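Local coordinates for specific mitochondrial acyl carrier protein (Toxoplasma, PDB 3CE7), which probably serves as an acyl carrier in mitochondrial fatty acid synthesis, as its phosphopantetheine-bearing relatives do, at residues 23-26 and 27-31; 61-64 and 65-69; 77-80 and 81-85. All coordinates share one frame; numbering follows the deposited sequence.

Contact 1. Residues 23-26 and 27-31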
ATOM      1  N   TYR A  23       3.399  -2.176   8.689  1.00 16.99           N
ATOM      2  CA  TYR A  23       3.677  -0.767   8.456  1.00 17.70           C
ATOM      3  C   TYR A  23       2.744  -0.176   7.402  1.00 17.20           C
ATOM      4  O   TYR A  23       2.175   0.919   7.573  1.00 17.06           O
ATOM      5  CB  TYR A  23       5.138  -0.572   8.034  1.00 18.47           C
ATOM      6  CG  TYR A  23       5.620   0.824   8.328  1.00 20.97           C
ATOM      7  CD1 TYR A  23       6.140   1.138   9.584  1.00 23.10           C
ATOM      8  CD2 TYR A  23       5.517   1.836   7.376  1.00 23.42           C
ATOM      9  CE1 TYR A  23       6.565   2.419   9.886  1.00 24.48           C
ATOM     10  CE2 TYR A  23       5.949   3.137   7.671  1.00 23.83           C
ATOM     11  CZ  TYR A  23       6.466   3.409   8.932  1.00 24.02           C
ATOM     12  OH  TYR A  23       6.903   4.681   9.263  1.00 26.15           O
ATOM     13  N   ILE A  24       2.575  -0.916   6.312  1.00 16.38           N
ATOM     14  CA  ILE A  24       1.766  -0.459   5.190  1.00 17.01           C
ATOM     15  C   ILE A  24       0.282  -0.369   5.570  1.00 16.27           C
ATOM     16  O   ILE A  24      -0.403   0.558   5.154  1.00 17.02           O
ATOM     17  CB  ILE A  24       2.040  -1.324   3.945  1.00 17.16           C
ATOM     18  CG1 ILE A  24       3.413  -0.934   3.379  1.00 18.15           C
ATOM     19  CG2 ILE A  24       0.914  -1.204   2.915  1.00 17.97           C
ATOM     20  CD1 ILE A  24       3.881  -1.716   2.172  1.00 19.78           C
ATOM     21  N   VAL A  25      -0.194  -1.307   6.388  1.00 16.20           N
ATOM     22  CA  VAL A  25      -1.553  -1.205   6.942  1.00 16.27           C
ATOM     23  C   VAL A  25      -1.708   0.112   7.716  1.00 16.39           C
ATOM     24  O   VAL A  25      -2.672   0.850   7.492  1.00 17.17           O
ATOM     25  CB  VAL A  25      -1.921  -2.423   7.825  1.00 16.71           C
ATOM     26  CG1 VAL A  25      -3.243  -2.185   8.591  1.00 17.19           C
ATOM     27  CG2 VAL A  25      -2.043  -3.666   6.959  1.00 16.78           C
ATOM     28  N   GLY A  26      -0.736   0.419   8.572  1.00 16.69           N
ATOM     29  CA  GLY A  26      -0.733   1.684   9.327  1.00 17.02           C
ATOM     30  C   GLY A  26      -0.751   2.917   8.439  1.00 17.45           C
ATOM     31  O   GLY A  26      -1.474   3.889   8.715  1.00 17.92           O
ATOM     32  N   MET A  27       0.034   2.884   7.367  1.00 17.84           N
ATOM     33  CA  MET A  27       0.067   3.992   6.406  1.00 17.99           C
ATOM     34  C   MET A  27      -1.296   4.181   5.750  1.00 18.20           C
ATOM     35  O   MET A  27      -1.764   5.313   5.575  1.00 17.97           O
ATOM     36  CB  MET A  27       1.089   3.723   5.305  1.00 18.88           C
ATOM     37  CG  MET A  27       2.527   3.770   5.762  1.00 19.06           C
ATOM     38  SD  MET A  27       3.649   3.284   4.436  1.00 19.12           S
ATOM     39  CE  MET A  27       3.278   4.474   3.162  1.00 20.67           C
ATOM     40  N   CYS A  28      -1.907   3.060   5.361  1.00 17.26           N
ATOM     41  CA  CYS A  28      -3.176   3.082   4.656  1.00 17.55           C
ATOM     42  C   CYS A  28      -4.262   3.668   5.545  1.00 17.31           C
ATOM     43  O   CYS A  28      -5.118   4.409   5.069  1.00 16.89           O
ATOM     44  CB  CYS A  28      -3.571   1.676   4.231  1.00 16.94           C
ATOM     45  SG  CYS A  28      -5.174   1.612   3.350  1.00 18.36           S
ATOM     46  N   GLN A  29      -4.218   3.336   6.832  1.00 17.69           N
ATOM     47  CA  GLN A  29      -5.232   3.810   7.775  1.00 18.41           C
ATOM     48  C   GLN A  29      -5.327   5.334   7.829  1.00 19.13           C
ATOM     49  O   GLN A  29      -6.399   5.876   8.082  1.00 19.42           O
ATOM     50  CB  GLN A  29      -4.999   3.215   9.167  1.00 18.42           C
ATOM     51  CG  GLN A  29      -5.400   1.731   9.235  1.00 18.24           C
ATOM     52  CD  GLN A  29      -4.914   1.026  10.496  1.00 19.10           C
ATOM     53  OE1 GLN A  29      -3.954   1.447  11.136  1.00 22.88           O
ATOM     54  NE2 GLN A  29      -5.580  -0.073  10.844  1.00 19.72           N
ATOM     55  N   LYS A  30      -4.214   6.019   7.564  1.00 19.98           N
ATOM     56  CA  LYS A  30      -4.200   7.486   7.588  1.00 20.88           C
ATOM     57  C   LYS A  30      -5.039   8.082   6.452  1.00 21.13           C
ATOM     58  O   LYS A  30      -5.480   9.235   6.530  1.00 22.21           O
ATOM     59  CB  LYS A  30      -2.766   8.032   7.517  1.00 21.56           C
ATOM     60  CG  LYS A  30      -1.761   7.381   8.468  1.00 23.91           C
ATOM     61  CD  LYS A  30      -2.033   7.680   9.930  1.00 27.30           C
ATOM     62  CE  LYS A  30      -0.825   7.310  10.790  1.00 29.53           C
ATOM     63  NZ  LYS A  30      -1.230   6.984  12.185  1.00 31.43           N
ATOM     64  N   PHE A  31      -5.270   7.292   5.405  1.00 20.46           N
ATOM     65  CA  PHE A  31      -6.081   7.723   4.265  1.00 20.66           C
ATOM     66  C   PHE A  31      -7.578   7.591   4.548  1.00 21.08           C
ATOM     67  O   PHE A  31      -8.404   8.140   3.814  1.00 21.82           O
ATOM     68  CB  PHE A  31      -5.762   6.882   3.030  1.00 20.81           C
ATOM     69  CG  PHE A  31      -4.521   7.308   2.281  1.00 19.82           C
ATOM     70  CD1 PHE A  31      -3.264   7.272   2.890  1.00 21.04           C
ATOM     71  CD2 PHE A  31      -4.611   7.688   0.943  1.00 21.97           C
ATOM     72  CE1 PHE A  31      -2.120   7.642   2.183  1.00 20.58           C
ATOM     73  CE2 PHE A  31      -3.475   8.063   0.230  1.00 22.36           C
ATOM     74  CZ  PHE A  31      -2.222   8.036   0.862  1.00 21.61           C
TER
HETATM   75  O   HOH W   1      -2.328   4.470  11.260  1.00 38.22           O

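Contact 2. Residues 61-64 and 65-69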
ATOM      1  N   VAL A  61      -2.563   5.944  -6.657  1.00 18.49           N
ATOM      2  CA  VAL A  61      -1.417   6.720  -7.139  1.00 18.58           C
ATOM      3  C   VAL A  61      -0.699   7.416  -5.965  1.00 18.53           C
ATOM      4  O   VAL A  61       0.525   7.332  -5.835  1.00 18.70           O
ATOM      5  CB  VAL A  61      -1.849   7.757  -8.210  1.00 18.98           C
ATOM      6  CG1 VAL A  61      -0.692   8.684  -8.585  1.00 20.35           C
ATOM      7  CG2 VAL A  61      -2.410   7.057  -9.465  1.00 20.57           C
ATOM      8  N   GLU A  62      -1.468   8.093  -5.114  1.00 18.04           N
ATOM      9  CA  GLU A  62      -0.916   8.790  -3.944  1.00 18.13           C
ATOM     10  C   GLU A  62      -0.255   7.839  -2.950  1.00 18.16           C
ATOM     11  O   GLU A  62       0.834   8.112  -2.416  1.00 18.78           O
ATOM     12  CB  GLU A  62      -2.017   9.585  -3.255  1.00 18.20           C
ATOM     13  CG  GLU A  62      -2.508  10.759  -4.085  1.00 19.19           C
ATOM     14  CD  GLU A  62      -3.735  11.431  -3.511  1.00 21.21           C
ATOM     15  OE1 GLU A  62      -4.460  10.801  -2.700  1.00 22.58           O
ATOM     16  OE2 GLU A  62      -3.992  12.591  -3.902  1.00 19.45           O
ATOM     17  N   PHE A  63      -0.916   6.709  -2.708  1.00 17.44           N
ATOM     18  CA  PHE A  63      -0.401   5.729  -1.756  1.00 16.99           C
ATOM     19  C   PHE A  63       0.900   5.102  -2.252  1.00 17.36           C
ATOM     20  O   PHE A  63       1.851   4.944  -1.490  1.00 17.69           O
ATOM     21  CB  PHE A  63      -1.435   4.644  -1.454  1.00 17.35           C
ATOM     22  CG  PHE A  63      -1.081   3.806  -0.273  1.00 16.48           C
ATOM     23  CD1 PHE A  63      -1.204   4.316   1.023  1.00 16.64           C
ATOM     24  CD2 PHE A  63      -0.605   2.505  -0.441  1.00 17.21           C
ATOM     25  CE1 PHE A  63      -0.848   3.559   2.137  1.00 16.66           C
ATOM     26  CE2 PHE A  63      -0.257   1.735   0.675  1.00 17.19           C
ATOM     27  CZ  PHE A  63      -0.370   2.263   1.967  1.00 16.51           C
ATOM     28  N   VAL A  64       0.948   4.781  -3.540  1.00 17.50           N
ATOM     29  CA  VAL A  64       2.165   4.245  -4.143  1.00 18.35           C
ATOM     30  C   VAL A  64       3.325   5.237  -4.008  1.00 18.24           C
ATOM     31  O   VAL A  64       4.434   4.844  -3.670  1.00 18.55           O
ATOM     32  CB  VAL A  64       1.931   3.867  -5.616  1.00 18.13           C
ATOM     33  CG1 VAL A  64       3.249   3.654  -6.353  1.00 20.06           C
ATOM     34  CG2 VAL A  64       1.039   2.622  -5.708  1.00 19.04           C
ATOM     35  N   LEU A  65       3.066   6.521  -4.255  1.00 18.53           N
ATOM     36  CA  LEU A  65       4.115   7.531  -4.076  1.00 19.26           C
ATOM     37  C   LEU A  65       4.626   7.557  -2.636  1.00 19.16           C
ATOM     38  O   LEU A  65       5.843   7.602  -2.391  1.00 19.50           O
ATOM     39  CB  LEU A  65       3.611   8.914  -4.508  1.00 19.72           C
ATOM     40  CG  LEU A  65       3.568   9.086  -6.030  1.00 21.63           C
ATOM     41  CD1 LEU A  65       2.645  10.218  -6.455  1.00 24.52           C
ATOM     42  CD2 LEU A  65       4.966   9.290  -6.639  1.00 23.86           C
ATOM     43  N   ASP A  66       3.702   7.493  -1.681  1.00 18.58           N
ATOM     44  CA  ASP A  66       4.053   7.452  -0.261  1.00 19.18           C
ATOM     45  C   ASP A  66       4.948   6.249   0.050  1.00 18.99           C
ATOM     46  O   ASP A  66       5.924   6.352   0.802  1.00 19.34           O
ATOM     47  CB  ASP A  66       2.790   7.366   0.601  1.00 19.22           C
ATOM     48  CG  ASP A  66       2.010   8.673   0.656  1.00 20.87           C
ATOM     49  OD1 ASP A  66       2.399   9.670   0.001  1.00 22.19           O
ATOM     50  OD2 ASP A  66       0.994   8.688   1.375  1.00 22.84           O
ATOM     51  N   VAL A  67       4.586   5.099  -0.514  1.00 18.67           N
ATOM     52  CA  VAL A  67       5.340   3.858  -0.323  1.00 18.54           C
ATOM     53  C   VAL A  67       6.726   3.936  -0.957  1.00 19.35           C
ATOM     54  O   VAL A  67       7.716   3.501  -0.359  1.00 19.32           O
ATOM     55  CB  VAL A  67       4.559   2.639  -0.876  1.00 18.64           C
ATOM     56  CG1 VAL A  67       5.460   1.390  -0.949  1.00 19.11           C
ATOM     57  CG2 VAL A  67       3.343   2.388  -0.022  1.00 17.66           C
ATOM     58  N   GLU A  68       6.793   4.501  -2.161  1.00 19.49           N
ATOM     59  CA  GLU A  68       8.068   4.695  -2.849  1.00 20.70           C
ATOM     60  C   GLU A  68       9.002   5.559  -2.014  1.00 21.16           C
ATOM     61  O   GLU A  68      10.205   5.287  -1.939  1.00 21.30           O
ATOM     62  CB  GLU A  68       7.843   5.335  -4.213  1.00 20.68           C
ATOM     63  CG  GLU A  68       7.260   4.377  -5.246  1.00 20.89           C
ATOM     64  CD  GLU A  68       6.966   5.044  -6.577  1.00 22.56           C
ATOM     65  OE1 GLU A  68       6.442   6.181  -6.578  1.00 26.70           O
ATOM     66  OE2 GLU A  68       7.244   4.430  -7.620  1.00 23.02           O
ATOM     67  N   GLU A  69       8.438   6.598  -1.395  1.00 21.33           N
ATOM     68  CA  GLU A  69       9.218   7.530  -0.570  1.00 22.30           C
ATOM     69  C   GLU A  69       9.806   6.862   0.666  1.00 22.59           C
ATOM     70  O   GLU A  69      10.985   7.044   0.982  1.00 23.81           O
ATOM     71  CB  GLU A  69       8.355   8.735  -0.166  1.00 22.03           C
ATOM     72  CG  GLU A  69       8.099   9.706  -1.306  1.00 22.78           C
ATOM     73  CD  GLU A  69       7.049  10.763  -0.976  1.00 23.44           C
ATOM     74  OE1 GLU A  69       6.428  10.701   0.109  1.00 23.52           O
ATOM     75  OE2 GLU A  69       6.851  11.655  -1.819  1.00 26.19           O
TER

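Contact 3. Residues 77-80 and 81-85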
ATOM      1  N   ASP A  77       4.292   1.967 -13.567  1.00 26.20           N
ATOM      2  CA  ASP A  77       2.867   2.244 -13.742  1.00 27.22           C
ATOM      3  C   ASP A  77       2.064   0.961 -13.953  1.00 26.89           C
ATOM      4  O   ASP A  77       0.951   0.825 -13.434  1.00 27.57           O
ATOM      5  CB  ASP A  77       2.642   3.200 -14.921  1.00 28.22           C
ATOM      6  CG  ASP A  77       3.065   4.633 -14.616  1.00 30.49           C
ATOM      7  OD1 ASP A  77       3.233   4.996 -13.432  1.00 32.39           O
ATOM      8  OD2 ASP A  77       3.217   5.414 -15.581  1.00 34.27           O
ATOM      9  N   GLU A  78       2.637   0.027 -14.709  1.00 26.65           N
ATOM     10  CA  GLU A  78       1.997  -1.258 -15.031  1.00 26.62           C
ATOM     11  C   GLU A  78       1.687  -2.056 -13.764  1.00 25.38           C
ATOM     12  O   GLU A  78       0.663  -2.734 -13.676  1.00 25.51           O
ATOM     13  CB  GLU A  78       2.890  -2.094 -15.953  1.00 27.38           C
ATOM     14  CG  GLU A  78       3.535  -1.330 -17.119  1.00 30.67           C
ATOM     15  CD  GLU A  78       4.817  -0.611 -16.717  1.00 32.88           C
ATOM     16  OE1 GLU A  78       5.891  -1.257 -16.703  1.00 36.21           O
ATOM     17  OE2 GLU A  78       4.751   0.606 -16.426  1.00 34.53           O
ATOM     18  N   VAL A  79       2.587  -1.970 -12.789  1.00 24.01           N
ATOM     19  CA  VAL A  79       2.386  -2.630 -11.498  1.00 22.73           C
ATOM     20  C   VAL A  79       1.340  -1.871 -10.670  1.00 22.51           C
ATOM     21  O   VAL A  79       0.356  -2.463 -10.204  1.00 22.22           O
ATOM     22  CB  VAL A  79       3.726  -2.755 -10.716  1.00 22.55           C
ATOM     23  CG1 VAL A  79       3.486  -3.228  -9.300  1.00 21.33           C
ATOM     24  CG2 VAL A  79       4.674  -3.686 -11.432  1.00 21.73           C
ATOM     25  N   ALA A  80       1.548  -0.564 -10.500  1.00 22.62           N
ATOM     26  CA  ALA A  80       0.642   0.275  -9.712  1.00 23.04           C
ATOM     27  C   ALA A  80      -0.804   0.190 -10.211  1.00 23.11           C
ATOM     28  O   ALA A  80      -1.741   0.124  -9.416  1.00 23.87           O
ATOM     29  CB  ALA A  80       1.134   1.722  -9.704  1.00 23.18           C
ATOM     30  N   ASP A  81      -0.973   0.163 -11.533  1.00 23.31           N
ATOM     31  CA  ASP A  81      -2.302   0.108 -12.132  1.00 23.64           C
ATOM     32  C   ASP A  81      -3.024  -1.198 -11.842  1.00 23.35           C
ATOM     33  O   ASP A  81      -4.241  -1.278 -12.009  1.00 24.15           O
ATOM     34  CB  ASP A  81      -2.224   0.336 -13.641  1.00 24.44           C
ATOM     35  CG  ASP A  81      -1.800   1.750 -13.990  1.00 27.01           C
ATOM     36  OD1 ASP A  81      -1.893   2.649 -13.124  1.00 30.63           O
ATOM     37  OD2 ASP A  81      -1.369   1.962 -15.142  1.00 31.15           O
ATOM     38  N   ASN A  82      -2.277  -2.210 -11.398  1.00 22.14           N
ATOM     39  CA  ASN A  82      -2.875  -3.513 -11.111  1.00 21.57           C
ATOM     40  C   ASN A  82      -2.953  -3.891  -9.627  1.00 20.66           C
ATOM     41  O   ASN A  82      -3.396  -4.990  -9.289  1.00 21.05           O
ATOM     42  CB  ASN A  82      -2.165  -4.604 -11.916  1.00 22.22           C
ATOM     43  CG  ASN A  82      -2.575  -4.602 -13.375  1.00 23.43           C
ATOM     44  OD1 ASN A  82      -3.643  -5.110 -13.736  1.00 26.61           O
ATOM     45  ND2 ASN A  82      -1.731  -4.028 -14.223  1.00 25.36           N
ATOM     46  N   PHE A  83      -2.543  -2.982  -8.744  1.00 19.48           N
ATOM     47  CA  PHE A  83      -2.677  -3.223  -7.303  1.00 18.93           C
ATOM     48  C   PHE A  83      -4.147  -3.186  -6.900  1.00 18.83           C
ATOM     49  O   PHE A  83      -4.876  -2.249  -7.273  1.00 20.14           O
ATOM     50  CB  PHE A  83      -1.964  -2.143  -6.488  1.00 18.46           C
ATOM     51  CG  PHE A  83      -0.463  -2.315  -6.378  1.00 17.42           C
ATOM     52  CD1 PHE A  83       0.143  -3.577  -6.328  1.00 17.41           C
ATOM     53  CD2 PHE A  83       0.342  -1.183  -6.281  1.00 15.97           C
ATOM     54  CE1 PHE A  83       1.528  -3.698  -6.217  1.00 17.27           C
ATOM     55  CE2 PHE A  83       1.727  -1.292  -6.157  1.00 16.03           C
ATOM     56  CZ  PHE A  83       2.327  -2.545  -6.117  1.00 17.59           C
ATOM     57  N   GLN A  84      -4.572  -4.174  -6.111  1.00 18.42           N
ATOM     58  CA  GLN A  84      -5.925  -4.194  -5.557  1.00 18.48           C
ATOM     59  C   GLN A  84      -5.967  -4.278  -4.030  1.00 18.13           C
ATOM     60  O   GLN A  84      -6.970  -3.899  -3.416  1.00 18.36           O
ATOM     61  CB  GLN A  84      -6.747  -5.331  -6.155  1.00 18.74           C
ATOM     62  CG  GLN A  84      -7.010  -5.180  -7.633  1.00 21.90           C
ATOM     63  CD  GLN A  84      -7.814  -6.336  -8.161  1.00 26.44           C
ATOM     64  OE1 GLN A  84      -7.271  -7.406  -8.459  1.00 28.65           O
ATOM     65  NE2 GLN A  84      -9.126  -6.139  -8.268  1.00 28.60           N
ATOM     66  N   THR A  85      -4.886  -4.777  -3.422  1.00 17.32           N
ATOM     67  CA  THR A  85      -4.830  -4.946  -1.962  1.00 16.99           C
ATOM     68  C   THR A  85      -3.496  -4.482  -1.386  1.00 16.25           C
ATOM     69  O   THR A  85      -2.484  -4.384  -2.109  1.00 16.61           O
ATOM     70  CB  THR A  85      -5.002  -6.427  -1.529  1.00 17.15           C
ATOM     71  OG1 THR A  85      -3.819  -7.175  -1.871  1.00 17.54           O
ATOM     72  CG2 THR A  85      -6.246  -7.056  -2.169  1.00 18.19           C
TER
HETATM   73  O   HOH W   2      -4.487  -0.279  -9.177  1.00 35.98           O

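Contact 1. Residues 23-26 and 27-31
Met27 N, Cys28 N and Gln29 N bond back to the carbonyls of Tyr23, Ile24 and Val25, three successive i to i+4 bonds of an alpha helix. Met27 N reaches Tyr23 O at 2.9 Å. On one flank of the helix the Tyr23 ring extends along the next turn because CG is turned away from the backbone N (chi1 -157°), and there it meets Met27. The contact is of the Met-aromatic kind: Met27 SD sits 3.8 Å from Tyr23 CD2, near the ring plane and 77° off its normal, so sulfur approaches the edge and not the face. Before it gets there, Met27 CG passes close to the Tyr23 carbonyl, 3.4 Å from Tyr23 O; the bend at chi3 (59°) then turns the terminal methyl aside from the ring. This is the C-terminal part of helix 17-29, the first helix of the acyl carrier protein bundle. Its inner face, with Ile24, Met27 and Cys28, packs on helices 57-71 and 86-98: Ile24 and Met27 touch Phe63, while Ile24 and Cys28 touch Leu86. Across the helix from the tyrosine, Val25 CG1 lies 3.9 Å from Gln29 NE2, the methyl resting against the amide end of an extended chain. Polar links lie on the side of Gly26. A water donates to Gly26 O at 2.7 Å and accepts from Lys30 NZ at 2.9 Å, with a weak bond to Gln29 OE1. Lys30, bent at chi2, also brings its CG to 3.5 Å from Gly26 O.

Contact 2. Residues 61-64 and 65-69
Glu68 folds back over the preceding turn of helix 57-71 and meets Val64. Its CB lies 3.5 Å from Val64 O, the carbonyl that also takes the Glu68 N-H at 2.8 Å. CG comes closer still, 3.3 Å from Val64 O, since it stands beside the backbone N (chi1 -74°). Farther out, CD is 4.0 Å from Val64 CG1 and OE1 is only slightly more distant from that methyl; OE2 accepts a hydrogen bond from the backbone N of Val75, in the loop beyond the helix. One residue earlier, Val67 CG2 meets Phe63 CE2 at 3.7 Å, an oblique approach to the ring, and the same methyl lies 3.3 Å from Phe63 O. Phe63 and Val67 belong to the buried side that this second helix of the acyl carrier bundle turns to helices 17-29 and 86-98. At the outer side Val61 CG1 and Leu65 CD1 stand 4.2 Å apart. With the Val64 methyl as a neighbour, the Val75 N-H on OE2 probably restrains the rotation of the Glu68 carboxylate and would favour its charged form.

Contact 3. Residues 77-80 and 81-85
Asn82 ND2 donates to Glu78 O at 2.8 Å in a nearly straight bond (166°), with the carbonyl oxygen almost in the amide plane. The short helix 77-80 of the acyl carrier bundle ends here in a type I beta turn from Ala80 to Phe83. Asp81 N still makes a helical i to i+4 bond, 2.8 Å from Asp77 O, but the next backbone donors shift to i+3: Asn82 N meets Val79 O at 2.9 Å, and Phe83 N closes the turn on Ala80 O at 3.3 Å. In that last bond the donor stands well above the carbonyl plane (68° out of it). Having lost Asn82 N to its neighbour, Glu78 O is served by the side chain instead, where a chi2 of -79° swings the amide back across the end of the helix. A water, 2.8 Å from Ala80 O and 2.8 Å from Phe83 O, bridges the two carbonyls of the turn and can donate to either. Beyond the turn, Thr85 is the N-cap of helix 86-98, and Glu88 OE1 accepts from Gln84 N and, as in a capping box, from Thr85 N. Packing centres on Phe83, buried against Val64, Val75, Ile89 and Phe92. Val79, which also touches Phe92, sets CG1 3.5 Å from Phe83 CZ, with CE1 of the ring close behind. Ala80 CA approaches the ring obliquely, near CD2. Val79 O lies over one ring face, 3.9 Å above the plane of Phe83 and offset toward the rim.

In the fold
The three contacts follow one another along the chain, and contact 2 lies between the others in space. The centres of contacts 1 and 2 are about 11 Å apart, joined where Phe63 CE1 packs 3.4 Å from Cys28 N and where Phe31 CZ lies 3.3 Å from Asp66 OD2. Toward contact 3, whose centre is about 12 Å from that of contact 2, Val64 CG2 touches Phe83 CD2 at 3.9 Å. Contacts 1 and 3 do not touch: their centres are about 17 Å apart, on opposite sides of the chain's centre. In typical carriers a serine starting the second helix bears the phosphopantetheine arm; here a cysteine stands there, its modification not established.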